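Alginate lyase A1-II' (Sphingomonas sp. A1, PDB 2CWS) probably cleaves alginate by beta-elimination, as a polysaccharide lyase of family 7 with a jelly-roll beta-sandwich fold, the catalytic portion of a longer protein. Local coordinates at residues 37-42 against 50-55; 69-72 against 78-81. One frame throughout, in Å; residues are numbered along the deposited sequence. Where two conformers were deposited one is given.

Interaction 1. Residues 37-42 against 50-55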
ATOM      1  N   THR A  37       6.205  -2.465  18.296  1.00  5.92           N
ATOM      2  CA  THR A  37       5.076  -1.536  18.391  1.00  6.43           C
ATOM      3  C   THR A  37       5.615  -0.185  18.767  1.00  5.80           C
ATOM      4  O   THR A  37       6.639  -0.073  19.426  1.00  7.53           O
ATOM      5  CB  THR A  37       4.048  -2.073  19.412  1.00  7.83           C
ATOM      6  OG1 THR A  37       2.898  -1.239  19.463  1.00  9.19           O
ATOM      7  CG2 THR A  37       4.679  -2.078  20.806  1.00 12.84           C
ATOM      8  N   SER A  38       4.935   0.877  18.311  1.00  5.76           N
ATOM      9  CA  SER A  38       5.345   2.237  18.603  1.00  5.86           C
ATOM     10  C   SER A  38       4.152   3.164  18.356  1.00  5.45           C
ATOM     11  O   SER A  38       3.044   2.723  18.016  1.00  6.14           O
ATOM     12  CB  SER A  38       6.476   2.656  17.673  1.00  6.92           C
ATOM     13  OG  SER A  38       5.984   2.791  16.351  1.00  6.62           O
ATOM     14  N   GLN A  39       4.416   4.474  18.450  1.00  5.82           N
ATOM     15  CA  GLN A  39       3.368   5.451  18.152  1.00  5.64           C
ATOM     16  C   GLN A  39       2.906   5.365  16.701  1.00  4.51           C
ATOM     17  O   GLN A  39       1.820   5.833  16.392  1.00  5.21           O
ATOM     18  CB  GLN A  39       3.843   6.899  18.469  0.66  6.72           C
ATOM     19  CG  GLN A  39       4.970   7.341  17.549  0.66  7.04           C
ATOM     20  CD  GLN A  39       5.567   8.662  17.981  0.66  7.60           C
ATOM     21  OE1 GLN A  39       4.846   9.590  18.306  0.66 10.42           O
ATOM     22  NE2 GLN A  39       6.905   8.790  17.951  0.66  9.38           N
ATOM     23  N   TYR A  40       3.742   4.789  15.832  1.00  4.34           N
ATOM     24  CA  TYR A  40       3.422   4.733  14.412  1.00  3.95           C
ATOM     25  C   TYR A  40       2.677   3.456  13.979  1.00  3.81           C
ATOM     26  O   TYR A  40       2.182   3.387  12.876  1.00  3.76           O
ATOM     27  CB  TYR A  40       4.712   4.772  13.600  1.00  4.94           C
ATOM     28  CG  TYR A  40       5.559   5.990  13.934  1.00  5.00           C
ATOM     29  CD1 TYR A  40       5.132   7.273  13.705  1.00  5.17           C
ATOM     30  CD2 TYR A  40       6.874   5.788  14.461  1.00  6.71           C
ATOM     31  CE1 TYR A  40       5.928   8.394  14.013  1.00  6.54           C
ATOM     32  CE2 TYR A  40       7.657   6.895  14.739  1.00  6.96           C
ATOM     33  CZ  TYR A  40       7.179   8.182  14.499  1.00  6.72           C
ATOM     34  OH  TYR A  40       8.003   9.255  14.800  1.00  9.96           O
ATOM     35  N   PHE A  41       2.686   2.453  14.851  1.00  4.10           N
ATOM     36  CA  PHE A  41       2.293   1.110  14.447  1.00  3.65           C
ATOM     37  C   PHE A  41       1.949   0.312  15.709  1.00  4.00           C
ATOM     38  O   PHE A  41       2.869   0.021  16.495  1.00  4.90           O
ATOM     39  CB  PHE A  41       3.458   0.482  13.709  1.00  4.73           C
ATOM     40  CG  PHE A  41       3.209  -0.929  13.229  1.00  4.16           C
ATOM     41  CD1 PHE A  41       2.532  -1.142  12.032  1.00  4.39           C
ATOM     42  CD2 PHE A  41       3.686  -2.029  13.958  1.00  4.65           C
ATOM     43  CE1 PHE A  41       2.345  -2.430  11.544  1.00  4.92           C
ATOM     44  CE2 PHE A  41       3.508  -3.323  13.457  1.00  4.95           C
ATOM     45  CZ  PHE A  41       2.848  -3.529  12.246  1.00  5.07           C
ATOM     46  N   TYR A  42       0.674  -0.013  15.879  1.00  3.82           N
ATOM     47  CA  TYR A  42       0.297  -0.628  17.148  1.00  4.28           C
ATOM     48  C   TYR A  42      -1.029  -1.365  16.954  1.00  4.28           C
ATOM     49  O   TYR A  42      -1.730  -1.175  15.983  1.00  4.70           O
ATOM     50  CB  TYR A  42       0.162   0.431  18.243  1.00  4.66           C
ATOM     51  CG  TYR A  42      -0.851   1.525  17.968  1.00  4.67           C
ATOM     52  CD1 TYR A  42      -2.163   1.397  18.356  1.00  5.40           C
ATOM     53  CD2 TYR A  42      -0.460   2.696  17.346  1.00  5.11           C
ATOM     54  CE1 TYR A  42      -3.115   2.367  18.123  1.00  6.09           C
ATOM     55  CE2 TYR A  42      -1.389   3.734  17.128  1.00  5.59           C
ATOM     56  CZ  TYR A  42      -2.719   3.553  17.508  1.00  6.06           C
ATOM     57  OH  TYR A  42      -3.645   4.548  17.362  1.00  6.86           O
ATOM     58  N   THR A  50      -2.731  -0.839  13.416  1.00  3.75           N
ATOM     59  CA  THR A  50      -3.053   0.573  13.303  1.00  3.93           C
ATOM     60  C   THR A  50      -1.786   1.328  12.936  1.00  3.21           C
ATOM     61  O   THR A  50      -0.753   1.190  13.609  1.00  4.76           O
ATOM     62  CB  THR A  50      -3.642   1.043  14.639  1.00  4.04           C
ATOM     63  OG1 THR A  50      -4.750   0.246  14.983  1.00  4.81           O
ATOM     64  CG2 THR A  50      -4.164   2.504  14.478  1.00  5.26           C
ATOM     65  N   PHE A  51      -1.901   2.149  11.898  1.00  3.56           N
ATOM     66  CA  PHE A  51      -0.781   2.904  11.326  1.00  3.41           C
ATOM     67  C   PHE A  51      -1.044   4.380  11.543  1.00  3.47           C
ATOM     68  O   PHE A  51      -2.088   4.897  11.066  1.00  4.33           O
ATOM     69  CB  PHE A  51      -0.700   2.671   9.812  1.00  3.77           C
ATOM     70  CG  PHE A  51      -0.514   1.211   9.410  1.00  3.51           C
ATOM     71  CD1 PHE A  51       0.770   0.720   9.162  1.00  3.82           C
ATOM     72  CD2 PHE A  51      -1.605   0.379   9.256  1.00  3.96           C
ATOM     73  CE1 PHE A  51       0.937  -0.579   8.728  1.00  4.28           C
ATOM     74  CE2 PHE A  51      -1.429  -0.936   8.843  1.00  4.40           C
ATOM     75  CZ  PHE A  51      -0.155  -1.418   8.555  1.00  4.22           C
ATOM     76  N   TRP A  52      -0.135   5.073  12.236  1.00  3.69           N
ATOM     77  CA  TRP A  52      -0.273   6.507  12.484  1.00  3.49           C
ATOM     78  C   TRP A  52       0.929   7.233  11.872  1.00  3.80           C
ATOM     79  O   TRP A  52       2.072   6.777  12.041  1.00  4.12           O
ATOM     80  CB  TRP A  52      -0.370   6.793  14.027  1.00  4.52           C
ATOM     81  CG  TRP A  52      -0.359   8.288  14.252  1.00  3.91           C
ATOM     82  CD1 TRP A  52      -1.459   9.114  14.080  1.00  4.14           C
ATOM     83  CD2 TRP A  52       0.718   9.160  14.619  1.00  4.21           C
ATOM     84  NE1 TRP A  52      -1.117  10.409  14.331  1.00  4.34           N
ATOM     85  CE2 TRP A  52       0.243  10.468  14.673  1.00  4.28           C
ATOM     86  CE3 TRP A  52       2.091   8.903  14.947  1.00  5.09           C
ATOM     87  CZ2 TRP A  52       1.015  11.579  15.001  1.00  4.76           C
ATOM     88  CZ3 TRP A  52       2.871  10.007  15.280  1.00  5.88           C
ATOM     89  CH2 TRP A  52       2.334  11.319  15.316  1.00  5.99           C
ATOM     90  N   ALA A  53       0.663   8.337  11.176  1.00  3.81           N
ATOM     91  CA  ALA A  53       1.783   9.111  10.613  1.00  4.23           C
ATOM     92  C   ALA A  53       1.416  10.587  10.599  1.00  3.75           C
ATOM     93  O   ALA A  53       0.322  10.947  10.141  1.00  4.30           O
ATOM     94  CB  ALA A  53       2.124   8.677   9.185  1.00  5.13           C
ATOM     95  N   PRO A  54       2.303  11.450  11.052  1.00  4.45           N
ATOM     96  CA  PRO A  54       2.094  12.898  11.012  1.00  5.13           C
ATOM     97  C   PRO A  54       2.505  13.479   9.672  1.00  4.59           C
ATOM     98  O   PRO A  54       3.428  13.000   9.003  1.00  5.01           O
ATOM     99  CB  PRO A  54       3.031  13.399  12.135  1.00  6.23           C
ATOM    100  CG  PRO A  54       4.200  12.446  12.051  1.00  6.09           C
ATOM    101  CD  PRO A  54       3.611  11.088  11.736  1.00  5.29           C
ATOM    102  N   THR A  55       1.872  14.601   9.303  1.00  4.92           N
ATOM    103  CA  THR A  55       2.163  15.236   8.006  1.00  4.79           C
ATOM    104  C   THR A  55       3.577  15.801   7.943  1.00  5.53           C
ATOM    105  O   THR A  55       4.082  15.969   6.816  1.00  6.47           O
ATOM    106  CB  THR A  55       1.154  16.349   7.643  1.00  5.43           C
ATOM    107  OG1 THR A  55       1.236  17.388   8.630  1.00  6.46           O
ATOM    108  CG2 THR A  55      -0.266  15.764   7.606  1.00  5.10           C
TER

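Interaction 2. Residues 69-72 against 78-81. With SO4 (sulfate ion), chain C.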
ATOM      1  N   GLU A  69       3.868   2.336   6.569  1.00  3.25           N
ATOM      2  CA  GLU A  69       3.363   1.535   5.461  1.00  3.67           C
ATOM      3  C   GLU A  69       4.172   0.222   5.393  1.00  3.28           C
ATOM      4  O   GLU A  69       5.400   0.264   5.498  1.00  4.09           O
ATOM      5  CB  GLU A  69       3.422   2.314   4.152  1.00  3.89           C
ATOM      6  CG  GLU A  69       2.685   1.678   2.969  1.00  4.25           C
ATOM      7  CD  GLU A  69       2.823   2.472   1.687  1.00  3.62           C
ATOM      8  OE1 GLU A  69       3.907   3.044   1.428  1.00  4.25           O
ATOM      9  OE2 GLU A  69       1.834   2.507   0.906  1.00  4.41           O
ATOM     10  N   LEU A  70       3.459  -0.895   5.183  1.00  3.32           N
ATOM     11  CA  LEU A  70       4.115  -2.160   4.948  1.00  3.19           C
ATOM     12  C   LEU A  70       4.503  -2.298   3.487  1.00  3.15           C
ATOM     13  O   LEU A  70       3.798  -1.834   2.589  1.00  3.80           O
ATOM     14  CB  LEU A  70       3.161  -3.331   5.312  1.00  3.45           C
ATOM     15  CG  LEU A  70       2.734  -3.403   6.743  1.00  4.46           C
ATOM     16  CD1 LEU A  70       1.668  -4.465   6.938  1.00  5.28           C
ATOM     17  CD2 LEU A  70       3.940  -3.671   7.707  1.00  5.22           C
ATOM     18  N   ARG A  71       5.622  -2.965   3.260  1.00  3.47           N
ATOM     19  CA  ARG A  71       6.233  -3.198   1.945  1.00  3.42           C
ATOM     20  C   ARG A  71       6.466  -4.687   1.822  1.00  3.27           C
ATOM     21  O   ARG A  71       7.181  -5.292   2.662  1.00  3.55           O
ATOM     22  CB  ARG A  71       7.556  -2.372   1.933  1.00  4.10           C
ATOM     23  CG  ARG A  71       8.335  -2.309   0.614  1.00  4.48           C
ATOM     24  CD  ARG A  71       8.986  -3.623   0.123  1.00  4.37           C
ATOM     25  NE  ARG A  71      10.031  -3.266  -0.829  1.00  4.17           N
ATOM     26  CZ  ARG A  71      10.491  -4.067  -1.776  1.00  3.55           C
ATOM     27  NH1 ARG A  71      10.029  -5.314  -1.916  1.00  4.16           N
ATOM     28  NH2 ARG A  71      11.431  -3.586  -2.611  1.00  4.79           N
ATOM     29  N   GLU A  72       5.869  -5.318   0.816  1.00  3.60           N
ATOM     30  CA  GLU A  72       5.925  -6.769   0.674  1.00  3.28           C
ATOM     31  C   GLU A  72       7.338  -7.230   0.396  1.00  3.36           C
ATOM     32  O   GLU A  72       8.030  -6.664  -0.471  1.00  4.26           O
ATOM     33  CB  GLU A  72       5.024  -7.207  -0.488  1.00  4.02           C
ATOM     34  CG  GLU A  72       5.068  -8.718  -0.728  1.00  4.71           C
ATOM     35  CD  GLU A  72       4.423  -9.106  -2.045  1.00  3.78           C
ATOM     36  OE1 GLU A  72       4.151  -8.252  -2.895  1.00  4.02           O
ATOM     37  OE2 GLU A  72       4.228 -10.367  -2.202  1.00  5.17           O
ATOM     38  N   ASN A  78      15.920  -9.796   1.378  1.00  4.92           N
ATOM     39  CA  ASN A  78      16.408  -9.170   0.115  1.00  4.36           C
ATOM     40  C   ASN A  78      15.233  -8.495  -0.581  1.00  4.11           C
ATOM     41  O   ASN A  78      14.483  -9.156  -1.310  1.00  4.41           O
ATOM     42  CB  ASN A  78      17.068 -10.167  -0.823  1.00  4.79           C
ATOM     43  CG  ASN A  78      17.649  -9.536  -2.074  1.00  4.42           C
ATOM     44  OD1 ASN A  78      18.193 -10.299  -2.966  1.00  7.26           O
ATOM     45  ND2 ASN A  78      17.610  -8.257  -2.191  1.00  3.78           N
ATOM     46  N   SER A  79      15.139  -7.168  -0.402  1.00  4.57           N
ATOM     47  CA  SER A  79      14.075  -6.385  -1.035  1.00  4.65           C
ATOM     48  C   SER A  79      14.143  -6.342  -2.559  1.00  4.36           C
ATOM     49  O   SER A  79      13.186  -5.855  -3.163  1.00  4.73           O
ATOM     50  CB  SER A  79      14.090  -4.971  -0.480  1.00  6.12           C
ATOM     51  OG  SER A  79      15.291  -4.351  -0.871  1.00  7.47           O
ATOM     52  N   LYS A  80      15.216  -6.852  -3.156  1.00  4.65           N
ATOM     53  CA  LYS A  80      15.347  -6.848  -4.613  1.00  4.91           C
ATOM     54  C   LYS A  80      14.629  -8.044  -5.254  1.00  4.86           C
ATOM     55  O   LYS A  80      14.607  -8.124  -6.497  1.00  6.40           O
ATOM     56  CB  LYS A  80      16.813  -6.838  -5.015  1.00  5.84           C
ATOM     57  CG  LYS A  80      17.574  -5.627  -4.464  1.00  6.72           C
ATOM     58  CD  LYS A  80      19.005  -5.592  -4.895  1.00  8.06           C
ATOM     59  CE  LYS A  80      19.727  -4.404  -4.309  1.00 12.40           C
ATOM     60  NZ  LYS A  80      21.162  -4.338  -4.734  1.00 16.67           N
ATOM     61  N   VAL A  81      14.073  -8.967  -4.469  1.00  4.76           N
ATOM     62  CA  VAL A  81      13.316 -10.104  -4.972  1.00  4.98           C
ATOM     63  C   VAL A  81      11.833  -9.754  -5.026  1.00  4.42           C
ATOM     64  O   VAL A  81      11.203  -9.544  -3.994  1.00  5.36           O
ATOM     65  CB  VAL A  81      13.528 -11.337  -4.093  1.00  5.59           C
ATOM     66  CG1 VAL A  81      12.733 -12.538  -4.633  1.00  6.47           C
ATOM     67  CG2 VAL A  81      15.023 -11.714  -4.000  1.00  6.79           C
TER
HETATM   68  S   SO4 C 402      12.830  -0.667  -0.951  0.58  8.30           S
HETATM   69  O1  SO4 C 402      11.397  -0.825  -0.316  0.58  9.44           O
HETATM   70  O2  SO4 C 402      13.748  -1.391  -0.146  0.58 12.08           O
HETATM   71  O3  SO4 C 402      12.847  -1.077  -2.273  0.58  6.67           O
HETATM   72  O4  SO4 C 402      12.970   0.797  -0.864  0.58 11.13           O
HETATM   73  O   HOH W   1       8.655  -8.578  -2.560  1.00  5.38           O

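Interaction 1. Residues 37-42 against 50-55
Residues 41-42 and 50-51 pair antiparallel as the two strands of a beta hairpin, with Tyr42 and Thr50 a hydrogen-bonded pair and Phe41 and Phe51 a non-hydrogen-bonded one. Tyr42 N gives to Thr50 O at 2.9 Å, and Thr50 N returns the bond to Tyr42 O at 2.8 Å. Two residues further, beyond the Phe41-Phe51 pair, Trp52 N reaches Tyr40 O at 2.9 Å from above the carbonyl plane, 54° out of it; that oxygen also accepts from Ser68 OG. Tyr40 is still in the type I turn from Ser38 to Phe41 that leads into the first strand; within it Ser38 OG accepts from Tyr40 N, an ST turn.

Two sets of side chains leave the ladder. Phe41 and Phe51 point the same way into the interior and meet edge-to-face, offset, with the edge of Phe41 turned to the face of Phe51 and planes at 66°; Leu17 packs against both. On the other side, Tyr42 CG sits between the backbone N and the carbonyl carbon (chi1 59°), which folds the ring back over Thr50: Thr50 CB makes a CH-pi contact with one face, 3.9 Å from the centroid, and Thr50 CG2 lies 3.5 Å from Tyr42 CZ. Trp52 meets Tyr40 rim to rim, Tyr40 CD1 to Trp52 CE3 at 3.7 Å.

The hairpin thus has an oily inner face and a mixed outer one, where Thr50 presents its carbons to the tyrosine while its hydroxyl bonds to Ala48 O, so a polar residue packs without stranding its oxygen.

Interaction 2. Residues 69-72 against 78-81
The Arg-Ser-Glu-Leu-Arg signature of polysaccharide lyase family 7 lies on strand 67-72 and ends at Arg71. Beside a bound sulfate it meets the type I turn Asn78-Val81 of the following loop, Arg71 on the strand and Ser79 on the turn making nearly all of the contact. CG of Arg71 is anti to the backbone N (chi1 -174°) and the chain then bends at chi2, which brings the guanidinium within reach of both the anion and the turn. Two nearly straight bonds hold the sulfate: Arg71 NE to O1 at 2.8 Å and Arg71 NH2 to O3 at 2.9 Å, a two-pronged grip, with Lys16 NZ adding a third bond from the neighbouring strand.

Toward the turn, Arg71 NH2 also gives a weak, bent bond (128°) to Ser79 O at 2.9 Å, while Ser79 CB rests over one face of the guanidinium, offset toward its rim and 3.7 Å from NH2. The third nitrogen adds to what holds the group's rotation: Arg71 NH1 donates to Glu72 O at 2.8 Å, the acceptor lying within 2° of the guanidinium plane. A water within hydrogen-bonding distance of both Glu72 O and Val81 O offers a second, indirect link between strand and turn. Tyr199 makes a cation-pi contact with the same arginine.

A leucine in place of Arg71 would probably cost the sulfate its paired NE and NH2 donors, leaving the Lys16 bond, and leave Ser79 O without its weak donor, the turn losing its direct tie to the strand.

The sulfate probably came from the crystallisation liquor, yet two cationic side chains gathered round it mark a spot suited to anions, which is consistent with, though no proof of, a place for a carboxylate of the acidic polysaccharide.

Overall arrangement
Interaction 1 closes before interaction 2 opens, and their centres lie 19 Å apart. They belong to different layers of the beta sandwich: the hairpin 41-43/49-54 forms one margin of the seven-stranded antiparallel sheet, whereas strand 67-72 runs in the other sheet between strands 15-18 and 197-202. Between the layers the two contacts do touch, Phe51 CE1 lying 3.9 Å from Leu70 CG, and Leu17 of strand 15-18 packs on both these residues. Neighbouring residues of strand 67-72 thus face opposite ways: Leu70 toward the interior shared with interaction 1, Arg71 toward the anion.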